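Local coordinates for 2-hydroxyisobutyryl-CoA synthetase (Aquincola tertiaricarbonis, PDB 6HDY), which is a CoA synthetase of the ANL superfamily, built from an AMP-binding domain and a smaller AMP-binding-enzyme C-terminal domain, at residues 25-28 / 33-36; 19-24 / 147-152; 31-34 / 38-41; 156-161 / 271-276. All blocks are in the same frame, centred on the assembly; numbering follows the deposited sequence.

In the fold
Interactions 1, 2 and 3 all involve the N-terminal loop that precedes helix 36-40, and interaction 4 lies further on in the AMP-binding region. Interactions 1 and 3 are neighbours, their centres about 7 Å apart, and share Tyr-33 and Trp-34; both fall within the long chain excursion that interaction 2 closes between residues 19-24 and helix 141-157. That helix joins the set: interaction 2 uses its middle, and interaction 4, about 17 Å away between centres, uses its C-terminal end against edge strand 271-274 of the parallel sheet. Trp-156 on the helix packs on Pro-27 and Trp-34, so the N-terminal loop and the nucleotide-binding strand are linked through one helix.

Interaction 1 (25-28 / 33-36); sequences YLPP and YWFP
Tyr-25 lays the edge of its ring over one face of the Trp-34 indole, a T-shaped pair with planes at 82° and CE2 of Tyr-25 only 3.6 Å from NE1 of Trp-34. The edge meets the five-membered ring; on the same indole face, Pro-27 takes the six-membered ring, its CD lying 3.9 Å from the centroid of that Trp-34 ring in a CH-pi contact. Leu-26 adds CD1 near CH2 of Trp-34 at 3.9 Å, approaching obliquely. The tyrosine is aimed by a CG turned anti to the backbone N (chi1 170°), which carries its hydroxyl past the indole to the main chain of the same tryptophan. There OH of Tyr-25 donates to the backbone O of Trp-34 at 2.8 Å, approaching the carbonyl almost head-on (C=O...OH angle 162°). Phe-35 completes an aromatic cluster: its ring is almost parallel to that of Tyr-25 but slid well aside, with CE1 of Phe-35 and CE2 of Tyr-25 4.0 Å apart, while CD1 of Trp-34 sits over the Phe-35 face. Arg-187 of helix 176-187 bonds the backbone O of Tyr-25, and Trp-34 also packs on Ala-152 and Arg-153 of helix 141-157. Within this irregular loop before helix 36-40, aromatic and proline surfaces make the bulk of the contact, while its one cross-bond lets the phenol hydroxyl satisfy a peptide oxygen.

Interaction 2 (19-24 / 147-152); sequences VEYDEN and IANAHA
Tyr-21 presses against Asn-149 in the firmest part of this contact: CD2 of Tyr-21 is 3.4 Å from CB of Asn-149, and CB of Tyr-21 is equally near, 3.4 Å, to OD1 of Asn-149. The two side chains run antiparallel alongside one another, the phenol ring and the amide plane being 22° apart, with the amide beside the CB end of Tyr-21 rather than over its ring. The looser side belongs to Glu-23 and Asp-22, nearer to solvent. Glu-23, bent at chi2 (-62°), brings OE1 to ND2 of Asn-149 in a hydrogen bond of 3.3 Å, a long one; the amide points its N-H in its own plane, but meets the carboxylate from above. Asp-22 turns away and uses OD1 to accept from the backbone N of Asn-24 at 2.8 Å, an Asx turn. The Asn-149 amide has further partners, ND2 bonding the O of Arg-145 and OD1 the NE of Arg-187, while Glu-23 pairs with Arg-145 and Tyr-21 OH with Glu-331. Through these bonds the loop is fastened across helix 141-157, whose Ala-148 and Ala-152 pack in turn on helix 176-187.

Interaction 3 (31-34 / 38-41); sequences SRYW and RETM
At the N-terminal end of helix 36-40, where Phe-35 holds the N-cap position, the loop doubles back onto the helix it leads into: Tyr-33 meets Thr-40 and Glu-39, and Trp-34 meets Glu-39. The clearest contact is a CH-pi one: CG2 of Thr-40 stands 3.5 Å from the centroid of the Tyr-33 ring, 13° off its normal, with CB of Arg-32 over the opposite face. The methyl therefore sits over the centre of the ring, whose OH goes on to bond the backbone O of Cys-355. Glu-39 comes in at the ring edge instead; its carboxylate plane is turned 84° to the ring, and OE2 lies 3.2 Å from CB of Tyr-33. With its chain extended beyond CG, the glutamate reaches back to the start of its own helix, where OE1 accepts from the N of Phe-35. A water takes the N-H of Trp-34 at 3.1 Å and lies 3.1 Å from OE2 of Glu-39, to which it can donate. Two salt bridges, OE1 to Arg-153 and OE2 to Arg-357, further grip this buried carboxylate and would be expected to keep it ionised. OG of Ser-31 donates to the O of Tyr-33 at 2.8 Å, on a lone pair. On the helix, chi1 of 75° lets OG1 of Thr-40 bond the backbone O of Pro-36 while CG2 faces the tyrosine.

Interaction 4 (156-161 / 271-276); sequences WGMGIR and KVYDCG. With 8LQ ([[(2~{R},3~{S},4~{R},5~{R})-5-(6-aminopurin-9-yl)-3,4-bis(oxidanyl)oxolan-2-yl]methoxy-oxidanyl-phosphoryl] (3~{S})-3-oxidanylbutanoate), chain C.
The C-terminal end of helix 141-157 is closed by a Schellman motif, with Gly-159 at a positive phi of 82°, and this turn brings the Met-158 CA to 7.3 Å from the CA of Tyr-273 on edge strand 271-274 of the parallel sheet. Met-158 carries nearly all of the contact. Its CB lies off-centre above the Tyr-273 ring, 3.8 Å from CD2 of Tyr-273, and SD stands obliquely to the same ring in a Met-aromatic contact. An extended chain beyond CG sends CE on past CB of Tyr-273 to Cys-275, where CE of Met-158 and CB of Cys-275 are 4.0 Å apart. The backbone O of Met-158 also approaches CE2 of Tyr-273 at 3.4 Å. Phe-248 and Ala-288 pack on the methionine from neighbouring strands. Just beyond this buried patch the strand reaches the adenine of 8LQ: N6 of 8LQ donates to OD1 of Asp-274 at 3.1 Å and to the backbone O of Cys-275 at 2.8 Å, two bonds that fix the exocyclic amine. Ser-256 in turn bonds the other oxygen of Asp-274, a second-shell contact that would steady the carboxylate, and Gly-276 leaves room for the purine ring. Mostly apolar sulfur, methyl and ring surfaces hold the strand to the helix end, while the polar groups at the strand's end and just past it, the Asp-274 carboxylate and the Cys-275 carbonyl, read the amino group of the adenine.

Interaction 1 (25-28 / 33-36)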
loop_
_atom_site.group_PDB
_atom_site.type_symbol
_atom_site.label_atom_id
_atom_site.label_comp_id
_atom_site.label_asym_id
_atom_site.label_seq_id
_atom_site.Cartn_x
_atom_site.Cartn_y
_atom_site.Cartn_z
ATOM N N TYR A 25 -22.481 -8.300 -11.777
ATOM C CA TYR A 25 -23.651 -8.272 -10.925
ATOM C C TYR A 25 -23.588 -7.173 -9.864
ATOM O O TYR A 25 -22.585 -7.016 -9.158
ATOM C CB TYR A 25 -23.891 -9.633 -10.272
ATOM C CG TYR A 25 -24.956 -9.567 -9.197
ATOM C CD1 TYR A 25 -26.306 -9.500 -9.534
ATOM C CD2 TYR A 25 -24.611 -9.452 -7.848
ATOM C CE1 TYR A 25 -27.288 -9.381 -8.557
ATOM C CE2 TYR A 25 -25.585 -9.310 -6.865
ATOM C CZ TYR A 25 -26.925 -9.293 -7.224
ATOM O OH TYR A 25 -27.904 -9.188 -6.273
ATOM N N LEU A 26 -24.687 -6.433 -9.746
ATOM C CA LEU A 26 -24.883 -5.414 -8.712
ATOM C C LEU A 26 -26.331 -5.618 -8.214
ATOM O O LEU A 26 -27.237 -5.780 -9.050
ATOM C CB LEU A 26 -24.695 -4.001 -9.294
ATOM C CG LEU A 26 -23.602 -3.068 -8.721
ATOM C CD1 LEU A 26 -22.493 -3.812 -7.943
ATOM C CD2 LEU A 26 -22.996 -2.237 -9.829
ATOM N N PRO A 27 -26.577 -5.690 -6.877
ATOM C CA PRO A 27 -27.966 -5.890 -6.407
ATOM C C PRO A 27 -28.865 -4.704 -6.797
ATOM O O PRO A 27 -28.315 -3.650 -7.185
ATOM C CB PRO A 27 -27.822 -6.028 -4.872
ATOM C CG PRO A 27 -26.377 -6.188 -4.615
ATOM C CD PRO A 27 -25.642 -5.548 -5.744
ATOM N N PRO A 28 -30.223 -4.830 -6.749
ATOM C CA PRO A 28 -31.062 -3.658 -7.053
ATOM C C PRO A 28 -30.808 -2.595 -5.972
ATOM O O PRO A 28 -30.510 -2.944 -4.815
ATOM C CB PRO A 28 -32.507 -4.207 -6.983
ATOM C CG PRO A 28 -32.371 -5.705 -6.951
ATOM C CD PRO A 28 -31.045 -5.980 -6.320
ATOM N N TYR A 33 -29.878 -6.752 0.979
ATOM C CA TYR A 33 -28.979 -7.892 0.817
ATOM C C TYR A 33 -28.378 -7.983 -0.581
ATOM O O TYR A 33 -29.068 -7.733 -1.574
ATOM C CB TYR A 33 -29.719 -9.204 1.148
ATOM C CG TYR A 33 -30.742 -9.068 2.256
ATOM C CD1 TYR A 33 -30.356 -9.067 3.595
ATOM C CD2 TYR A 33 -32.099 -8.945 1.969
ATOM C CE1 TYR A 33 -31.291 -8.929 4.619
ATOM C CE2 TYR A 33 -33.046 -8.836 2.986
ATOM C CZ TYR A 33 -32.638 -8.826 4.309
ATOM O OH TYR A 33 -33.567 -8.714 5.312
ATOM N N TRP A 34 -27.083 -8.343 -0.646
ATOM C CA TRP A 34 -26.350 -8.571 -1.885
ATOM C C TRP A 34 -26.870 -9.890 -2.448
ATOM O O TRP A 34 -27.233 -9.947 -3.624
ATOM C CB TRP A 34 -24.831 -8.615 -1.626
ATOM C CG TRP A 34 -23.996 -8.875 -2.852
ATOM C CD1 TRP A 34 -23.725 -10.087 -3.417
ATOM C CD2 TRP A 34 -23.229 -7.911 -3.589
ATOM N NE1 TRP A 34 -22.883 -9.931 -4.497
ATOM C CE2 TRP A 34 -22.558 -8.606 -4.621
ATOM C CE3 TRP A 34 -23.019 -6.524 -3.461
ATOM C CZ2 TRP A 34 -21.706 -7.965 -5.528
ATOM C CZ3 TRP A 34 -22.197 -5.887 -4.379
ATOM C CH2 TRP A 34 -21.563 -6.603 -5.405
ATOM N N PHE A 35 -26.942 -10.936 -1.592
ATOM C CA PHE A 35 -27.498 -12.233 -1.977
ATOM C C PHE A 35 -28.686 -12.565 -1.060
ATOM O O PHE A 35 -28.488 -13.174 -0.009
ATOM C CB PHE A 35 -26.438 -13.345 -1.988
ATOM C CG PHE A 35 -25.435 -13.283 -3.120
ATOM C CD1 PHE A 35 -25.835 -12.957 -4.413
ATOM C CD2 PHE A 35 -24.096 -13.603 -2.902
ATOM C CE1 PHE A 35 -24.921 -12.961 -5.468
ATOM C CE2 PHE A 35 -23.177 -13.590 -3.952
ATOM C CZ PHE A 35 -23.593 -13.266 -5.229
ATOM N N PRO A 36 -29.930 -12.145 -1.432
ATOM C CA PRO A 36 -31.090 -12.418 -0.563
ATOM C C PRO A 36 -31.227 -13.866 -0.083
ATOM O O PRO A 36 -31.443 -14.065 1.113
ATOM C CB PRO A 36 -32.293 -11.979 -1.418
ATOM C CG PRO A 36 -31.724 -10.938 -2.354
ATOM C CD PRO A 36 -30.323 -11.387 -2.644
#

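Interaction 2 (19-24 / 147-152)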
loop_
_atom_site.group_PDB
_atom_site.type_symbol
_atom_site.label_atom_id
_atom_site.label_comp_id
_atom_site.label_asym_id
_atom_site.label_seq_id
_atom_site.Cartn_x
_atom_site.Cartn_y
_atom_site.Cartn_z
ATOM N N VAL A 19 -15.666 -21.590 -6.858
ATOM C CA VAL A 19 -16.581 -20.469 -7.101
ATOM C C VAL A 19 -16.114 -19.617 -8.329
ATOM O O VAL A 19 -14.934 -19.617 -8.669
ATOM C CB VAL A 19 -16.797 -19.658 -5.793
ATOM C CG1 VAL A 19 -15.663 -18.657 -5.562
ATOM C CG2 VAL A 19 -18.164 -18.983 -5.765
ATOM N N GLU A 20 -17.057 -18.940 -8.996
ATOM C CA GLU A 20 -16.824 -18.166 -10.210
ATOM C C GLU A 20 -17.888 -17.083 -10.376
ATOM O O GLU A 20 -18.775 -17.190 -11.232
ATOM C CB GLU A 20 -16.847 -19.117 -11.431
ATOM C CG GLU A 20 -15.506 -19.174 -12.142
ATOM C CD GLU A 20 -15.542 -18.929 -13.640
ATOM O OE1 GLU A 20 -14.762 -18.073 -14.116
ATOM O OE2 GLU A 20 -16.354 -19.582 -14.334
ATOM N N TYR A 21 -17.768 -16.029 -9.582
ATOM C CA TYR A 21 -18.722 -14.925 -9.533
ATOM C C TYR A 21 -18.831 -14.040 -10.773
ATOM O O TYR A 21 -17.819 -13.635 -11.336
ATOM C CB TYR A 21 -18.425 -14.034 -8.329
ATOM C CG TYR A 21 -18.755 -14.647 -6.982
ATOM C CD1 TYR A 21 -20.077 -14.876 -6.600
ATOM C CD2 TYR A 21 -17.752 -14.894 -6.044
ATOM C CE1 TYR A 21 -20.384 -15.432 -5.359
ATOM C CE2 TYR A 21 -18.049 -15.406 -4.785
ATOM C CZ TYR A 21 -19.369 -15.669 -4.442
ATOM O OH TYR A 21 -19.655 -16.135 -3.185
ATOM N N ASP A 22 -20.077 -13.674 -11.139
ATOM C CA ASP A 22 -20.378 -12.715 -12.199
ATOM C C ASP A 22 -19.873 -11.356 -11.675
ATOM O O ASP A 22 -20.401 -10.813 -10.702
ATOM C CB ASP A 22 -21.905 -12.675 -12.501
ATOM C CG ASP A 22 -22.390 -11.591 -13.473
ATOM O OD1 ASP A 22 -21.546 -10.796 -13.965
ATOM O OD2 ASP A 22 -23.615 -11.525 -13.728
ATOM N N GLU A 23 -18.814 -10.846 -12.320
ATOM C CA GLU A 23 -18.144 -9.589 -12.016
ATOM C C GLU A 23 -19.018 -8.365 -12.323
ATOM O O GLU A 23 -18.738 -7.278 -11.818
ATOM C CB GLU A 23 -16.797 -9.511 -12.774
ATOM C CG GLU A 23 -15.741 -10.519 -12.321
ATOM C CD GLU A 23 -15.264 -10.398 -10.881
ATOM O OE1 GLU A 23 -14.917 -11.441 -10.282
ATOM O OE2 GLU A 23 -15.252 -9.268 -10.344
ATOM N N ASN A 24 -20.083 -8.539 -13.126
ATOM C CA ASN A 24 -20.978 -7.444 -13.503
ATOM C C ASN A 24 -22.246 -7.340 -12.673
ATOM O O ASN A 24 -22.997 -6.378 -12.841
ATOM C CB ASN A 24 -21.313 -7.511 -14.998
ATOM C CG ASN A 24 -20.091 -7.243 -15.830
ATOM O OD1 ASN A 24 -19.350 -6.270 -15.597
ATOM N ND2 ASN A 24 -19.782 -8.176 -16.712
ATOM N N ILE A 147 -12.504 -13.425 -2.805
ATOM C CA ILE A 147 -12.352 -12.487 -1.677
ATOM C C ILE A 147 -13.012 -11.121 -1.994
ATOM O O ILE A 147 -13.726 -10.581 -1.150
ATOM C CB ILE A 147 -10.836 -12.322 -1.293
ATOM C CG1 ILE A 147 -10.248 -13.651 -0.766
ATOM C CG2 ILE A 147 -10.646 -11.156 -0.273
ATOM C CD1 ILE A 147 -8.683 -13.753 -0.708
ATOM N N ALA A 148 -12.742 -10.559 -3.197
ATOM C CA ALA A 148 -13.294 -9.266 -3.616
ATOM C C ALA A 148 -14.830 -9.286 -3.659
ATOM O O ALA A 148 -15.468 -8.332 -3.210
ATOM C CB ALA A 148 -12.730 -8.864 -4.972
ATOM N N ASN A 149 -15.411 -10.384 -4.153
ATOM C CA ASN A 149 -16.857 -10.565 -4.234
ATOM C C ASN A 149 -17.492 -10.739 -2.873
ATOM O O ASN A 149 -18.492 -10.068 -2.587
ATOM C CB ASN A 149 -17.208 -11.705 -5.165
ATOM C CG ASN A 149 -17.113 -11.307 -6.600
ATOM O OD1 ASN A 149 -18.074 -10.818 -7.178
ATOM N ND2 ASN A 149 -15.943 -11.468 -7.198
ATOM N N ALA A 150 -16.900 -11.605 -2.017
ATOM C CA ALA A 150 -17.351 -11.810 -0.636
ATOM C C ALA A 150 -17.329 -10.486 0.084
ATOM O O ALA A 150 -18.303 -10.149 0.730
ATOM C CB ALA A 150 -16.430 -12.777 0.079
ATOM N N HIS A 151 -16.239 -9.700 -0.060
ATOM C CA HIS A 151 -16.122 -8.425 0.660
ATOM C C HIS A 151 -17.073 -7.357 0.170
ATOM O O HIS A 151 -17.578 -6.633 1.011
ATOM C CB HIS A 151 -14.667 -7.933 0.667
ATOM C CG HIS A 151 -13.832 -8.698 1.641
ATOM N ND1 HIS A 151 -12.537 -8.380 1.856
ATOM C CD2 HIS A 151 -14.165 -9.738 2.444
ATOM C CE1 HIS A 151 -12.103 -9.219 2.781
ATOM N NE2 HIS A 151 -13.051 -10.046 3.166
ATOM N N ALA A 152 -17.315 -7.241 -1.170
ATOM C CA ALA A 152 -18.287 -6.279 -1.740
ATOM C C ALA A 152 -19.681 -6.564 -1.176
ATOM O O ALA A 152 -20.412 -5.632 -0.845
ATOM C CB ALA A 152 -18.330 -6.385 -3.263
#

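Interaction 3 (31-34 / 38-41)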
loop_
_atom_site.group_PDB
_atom_site.type_symbol
_atom_site.label_atom_id
_atom_site.label_comp_id
_atom_site.label_asym_id
_atom_site.label_seq_id
_atom_site.Cartn_x
_atom_site.Cartn_y
_atom_site.Cartn_z
ATOM N N SER A 31 -32.536 -3.103 -2.478
ATOM C CA SER A 31 -32.242 -4.318 -1.703
ATOM C C SER A 31 -31.268 -4.073 -0.544
ATOM O O SER A 31 -30.224 -3.407 -0.715
ATOM C CB SER A 31 -31.675 -5.409 -2.615
ATOM O OG SER A 31 -31.606 -6.672 -1.969
ATOM N N ARG A 32 -31.597 -4.654 0.633
ATOM C CA ARG A 32 -30.746 -4.610 1.822
ATOM C C ARG A 32 -29.583 -5.639 1.687
ATOM O O ARG A 32 -28.469 -5.433 2.230
ATOM C CB ARG A 32 -31.585 -4.940 3.059
ATOM C CG ARG A 32 -30.781 -4.997 4.353
ATOM C CD ARG A 32 -31.662 -5.357 5.527
ATOM N NE ARG A 32 -32.678 -4.328 5.726
ATOM C CZ ARG A 32 -33.718 -4.443 6.537
ATOM N NH1 ARG A 32 -34.588 -3.448 6.654
ATOM N NH2 ARG A 32 -33.910 -5.565 7.226
ATOM N N TYR A 33 -29.878 -6.752 0.979
ATOM C CA TYR A 33 -28.979 -7.892 0.817
ATOM C C TYR A 33 -28.378 -7.983 -0.581
ATOM O O TYR A 33 -29.068 -7.733 -1.574
ATOM C CB TYR A 33 -29.719 -9.204 1.148
ATOM C CG TYR A 33 -30.742 -9.068 2.256
ATOM C CD1 TYR A 33 -30.356 -9.067 3.595
ATOM C CD2 TYR A 33 -32.099 -8.945 1.969
ATOM C CE1 TYR A 33 -31.291 -8.929 4.619
ATOM C CE2 TYR A 33 -33.046 -8.836 2.986
ATOM C CZ TYR A 33 -32.638 -8.826 4.309
ATOM O OH TYR A 33 -33.567 -8.714 5.312
ATOM N N TRP A 34 -27.083 -8.343 -0.646
ATOM C CA TRP A 34 -26.350 -8.571 -1.885
ATOM C C TRP A 34 -26.870 -9.890 -2.448
ATOM O O TRP A 34 -27.233 -9.947 -3.624
ATOM C CB TRP A 34 -24.831 -8.615 -1.626
ATOM C CG TRP A 34 -23.996 -8.875 -2.852
ATOM C CD1 TRP A 34 -23.725 -10.087 -3.417
ATOM C CD2 TRP A 34 -23.229 -7.911 -3.589
ATOM N NE1 TRP A 34 -22.883 -9.931 -4.497
ATOM C CE2 TRP A 34 -22.558 -8.606 -4.621
ATOM C CE3 TRP A 34 -23.019 -6.524 -3.461
ATOM C CZ2 TRP A 34 -21.706 -7.965 -5.528
ATOM C CZ3 TRP A 34 -22.197 -5.887 -4.379
ATOM C CH2 TRP A 34 -21.563 -6.603 -5.405
ATOM N N ARG A 38 -28.884 -16.716 -0.018
ATOM C CA ARG A 38 -27.768 -17.146 0.836
ATOM C C ARG A 38 -27.782 -16.506 2.234
ATOM O O ARG A 38 -27.542 -17.194 3.228
ATOM C CB ARG A 38 -26.428 -16.897 0.139
ATOM C CG ARG A 38 -26.148 -17.861 -1.018
ATOM C CD ARG A 38 -24.939 -17.460 -1.869
ATOM N NE ARG A 38 -23.677 -17.624 -1.149
ATOM C CZ ARG A 38 -22.484 -17.771 -1.718
ATOM N NH1 ARG A 38 -22.369 -17.805 -3.038
ATOM N NH2 ARG A 38 -21.395 -17.882 -0.967
ATOM N N GLU A 39 -28.150 -15.214 2.299
ATOM C CA GLU A 39 -28.164 -14.384 3.502
ATOM C C GLU A 39 -29.393 -14.537 4.419
ATOM O O GLU A 39 -29.252 -14.383 5.634
ATOM C CB GLU A 39 -27.983 -12.901 3.114
ATOM C CG GLU A 39 -26.657 -12.591 2.414
ATOM C CD GLU A 39 -26.424 -11.144 2.019
ATOM O OE1 GLU A 39 -25.591 -10.883 1.121
ATOM O OE2 GLU A 39 -27.058 -10.260 2.632
ATOM N N THR A 40 -30.591 -14.775 3.842
ATOM C CA THR A 40 -31.823 -14.842 4.607
ATOM C C THR A 40 -32.530 -16.212 4.570
ATOM O O THR A 40 -33.575 -16.312 5.182
ATOM C CB THR A 40 -32.812 -13.706 4.207
ATOM O OG1 THR A 40 -33.414 -13.991 2.946
ATOM C CG2 THR A 40 -32.175 -12.331 4.188
ATOM N N MET A 41 -31.976 -17.255 3.897
ATOM C CA MET A 41 -32.586 -18.603 3.843
ATOM C C MET A 41 -32.704 -19.283 5.221
ATOM O O MET A 41 -31.903 -18.955 6.094
ATOM C CB MET A 41 -31.793 -19.521 2.902
ATOM C CG MET A 41 -30.416 -19.934 3.423
ATOM S SD MET A 41 -29.383 -20.565 2.084
ATOM C CE MET A 41 -30.239 -22.094 1.693
HETATM O O HOH W 1 -25.345 -7.792 1.821
#

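Interaction 4 (156-161 / 271-276)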
loop_
_atom_site.group_PDB
_atom_site.type_symbol
_atom_site.label_atom_id
_atom_site.label_comp_id
_atom_site.label_asym_id
_atom_site.label_seq_id
_atom_site.Cartn_x
_atom_site.Cartn_y
_atom_site.Cartn_z
ATOM N N TRP A 156 -21.774 -4.050 1.284
ATOM C CA TRP A 156 -23.122 -3.668 0.875
ATOM C C TRP A 156 -24.035 -3.837 2.112
ATOM O O TRP A 156 -24.875 -2.970 2.377
ATOM C CB TRP A 156 -23.600 -4.536 -0.308
ATOM C CG TRP A 156 -25.013 -4.252 -0.726
ATOM C CD1 TRP A 156 -26.149 -4.621 -0.078
ATOM C CD2 TRP A 156 -25.432 -3.531 -1.888
ATOM N NE1 TRP A 156 -27.248 -4.122 -0.725
ATOM C CE2 TRP A 156 -26.843 -3.463 -1.852
ATOM C CE3 TRP A 156 -24.751 -2.921 -2.956
ATOM C CZ2 TRP A 156 -27.592 -2.842 -2.856
ATOM C CZ3 TRP A 156 -25.492 -2.291 -3.944
ATOM C CH2 TRP A 156 -26.898 -2.245 -3.882
ATOM N N GLY A 157 -23.798 -4.898 2.885
ATOM C CA GLY A 157 -24.514 -5.173 4.132
ATOM C C GLY A 157 -24.365 -4.090 5.189
ATOM O O GLY A 157 -25.219 -3.961 6.080
ATOM N N MET A 158 -23.267 -3.306 5.102
ATOM C CA MET A 158 -22.968 -2.185 5.991
ATOM C C MET A 158 -23.572 -0.877 5.448
ATOM O O MET A 158 -23.390 0.194 6.047
ATOM C CB MET A 158 -21.462 -2.034 6.186
ATOM C CG MET A 158 -20.775 -3.286 6.694
ATOM S SD MET A 158 -18.986 -3.025 6.841
ATOM C CE MET A 158 -18.508 -4.507 7.823
ATOM N N GLY A 159 -24.308 -0.982 4.340
ATOM C CA GLY A 159 -24.923 0.165 3.684
ATOM C C GLY A 159 -23.998 0.941 2.763
ATOM O O GLY A 159 -24.355 2.045 2.337
ATOM N N ILE A 160 -22.786 0.390 2.465
ATOM C CA ILE A 160 -21.813 0.990 1.542
ATOM C C ILE A 160 -22.299 0.687 0.117
ATOM O O ILE A 160 -22.768 -0.419 -0.162
ATOM C CB ILE A 160 -20.319 0.562 1.803
ATOM C CG1 ILE A 160 -19.963 0.575 3.318
ATOM C CG2 ILE A 160 -19.343 1.454 1.011
ATOM C CD1 ILE A 160 -18.618 -0.113 3.683
ATOM N N ARG A 161 -22.255 1.687 -0.767
ATOM C CA ARG A 161 -22.830 1.553 -2.106
ATOM C C ARG A 161 -21.927 1.900 -3.269
ATOM O O ARG A 161 -20.999 2.688 -3.085
ATOM C CB ARG A 161 -24.096 2.443 -2.182
ATOM C CG ARG A 161 -25.257 1.997 -1.281
ATOM C CD ARG A 161 -25.887 0.694 -1.747
ATOM N NE ARG A 161 -27.007 0.279 -0.884
ATOM C CZ ARG A 161 -26.903 -0.554 0.142
ATOM N NH1 ARG A 161 -25.717 -1.050 0.492
ATOM N NH2 ARG A 161 -27.974 -0.874 0.848
ATOM N N LYS A 271 -21.613 5.779 11.985
ATOM C CA LYS A 271 -21.799 4.434 12.547
ATOM C C LYS A 271 -20.488 3.666 12.472
ATOM O O LYS A 271 -19.706 3.885 11.552
ATOM C CB LYS A 271 -22.894 3.659 11.796
ATOM C CG LYS A 271 -24.299 4.066 12.217
ATOM C CD LYS A 271 -25.370 3.215 11.563
ATOM C CE LYS A 271 -25.747 1.999 12.366
ATOM N NZ LYS A 271 -27.154 1.613 12.106
ATOM N N VAL A 272 -20.252 2.771 13.447
ATOM C CA VAL A 272 -19.057 1.941 13.497
ATOM C C VAL A 272 -19.467 0.493 13.250
ATOM O O VAL A 272 -20.464 0.044 13.796
ATOM C CB VAL A 272 -18.256 2.136 14.821
ATOM C CG1 VAL A 272 -17.292 0.974 15.072
ATOM C CG2 VAL A 272 -17.495 3.461 14.809
ATOM N N TYR A 273 -18.724 -0.224 12.388
ATOM C CA TYR A 273 -18.986 -1.636 12.131
ATOM C C TYR A 273 -17.791 -2.460 12.477
ATOM O O TYR A 273 -16.670 -2.036 12.213
ATOM C CB TYR A 273 -19.414 -1.881 10.684
ATOM C CG TYR A 273 -20.710 -1.181 10.363
ATOM C CD1 TYR A 273 -21.877 -1.476 11.070
ATOM C CD2 TYR A 273 -20.752 -0.141 9.441
ATOM C CE1 TYR A 273 -23.068 -0.805 10.810
ATOM C CE2 TYR A 273 -21.946 0.515 9.149
ATOM C CZ TYR A 273 -23.104 0.171 9.826
ATOM O OH TYR A 273 -24.273 0.837 9.571
ATOM N N ASP A 274 -18.033 -3.626 13.085
ATOM C CA ASP A 274 -17.007 -4.588 13.456
ATOM C C ASP A 274 -16.971 -5.695 12.389
ATOM O O ASP A 274 -18.025 -6.138 11.919
ATOM C CB ASP A 274 -17.305 -5.178 14.847
ATOM C CG ASP A 274 -16.170 -5.920 15.556
ATOM O OD1 ASP A 274 -14.987 -5.671 15.228
ATOM O OD2 ASP A 274 -16.462 -6.678 16.503
ATOM N N CYS A 275 -15.749 -6.079 11.969
ATOM C CA CYS A 275 -15.496 -7.188 11.045
ATOM C C CYS A 275 -14.109 -7.769 11.318
ATOM O O CYS A 275 -13.324 -7.153 12.032
ATOM C CB CYS A 275 -15.683 -6.803 9.568
ATOM S SG CYS A 275 -14.430 -5.675 8.904
ATOM N N GLY A 276 -13.825 -8.933 10.742
ATOM C CA GLY A 276 -12.498 -9.504 10.809
ATOM C C GLY A 276 -12.292 -10.742 11.637
ATOM O O GLY A 276 -12.525 -10.741 12.842
HETATM N N9 8LQ C . -8.679 -9.549 15.422
HETATM C C8 8LQ C . -8.853 -9.291 14.116
HETATM N N7 8LQ C . -10.036 -8.710 13.949
HETATM C C5 8LQ C . -10.620 -8.624 15.156
HETATM C C6 8LQ C . -11.782 -8.086 15.589
HETATM N N6 8LQ C . -12.605 -7.564 14.694
HETATM N N1 8LQ C . -12.133 -8.105 16.889
HETATM C C2 8LQ C . -11.274 -8.652 17.845
HETATM N N3 8LQ C . -10.055 -9.132 17.390
HETATM C C4 8LQ C . -9.769 -9.140 16.066
HETATM C CAA 8LQ C . -6.615 -9.223 8.174
HETATM C CAZ 8LQ C . -7.695 -8.748 9.181
HETATM O OAE 8LQ C . -7.467 -7.384 9.520
HETATM C CAL 8LQ C . -7.700 -9.582 10.477
HETATM C CAS 8LQ C . -6.312 -9.579 11.131
HETATM O OAC 8LQ C . -5.941 -8.605 11.779
HETATM O OAQ 8LQ C . -5.530 -10.686 10.859
HETATM P PBC 8LQ C . -4.187 -11.021 11.661
HETATM O OAH 8LQ C . -3.206 -9.822 11.316
HETATM O OAD 8LQ C . -3.619 -12.339 11.327
HETATM O "O5'" 8LQ C . -4.623 -10.992 13.180
HETATM C "C5'" 8LQ C . -5.728 -11.816 13.544
HETATM C "C4'" 8LQ C . -6.027 -11.638 15.010
HETATM O "O4'" 8LQ C . -6.345 -10.244 15.270
HETATM C "C3'" 8LQ C . -7.260 -12.384 15.295
HETATM O "O3'" 8LQ C . -6.952 -13.776 15.589
HETATM C "C2'" 8LQ C . -7.782 -11.624 16.516
HETATM O "O2'" 8LQ C . -7.000 -11.948 17.734
HETATM C "C1'" 8LQ C . -7.511 -10.195 16.106
#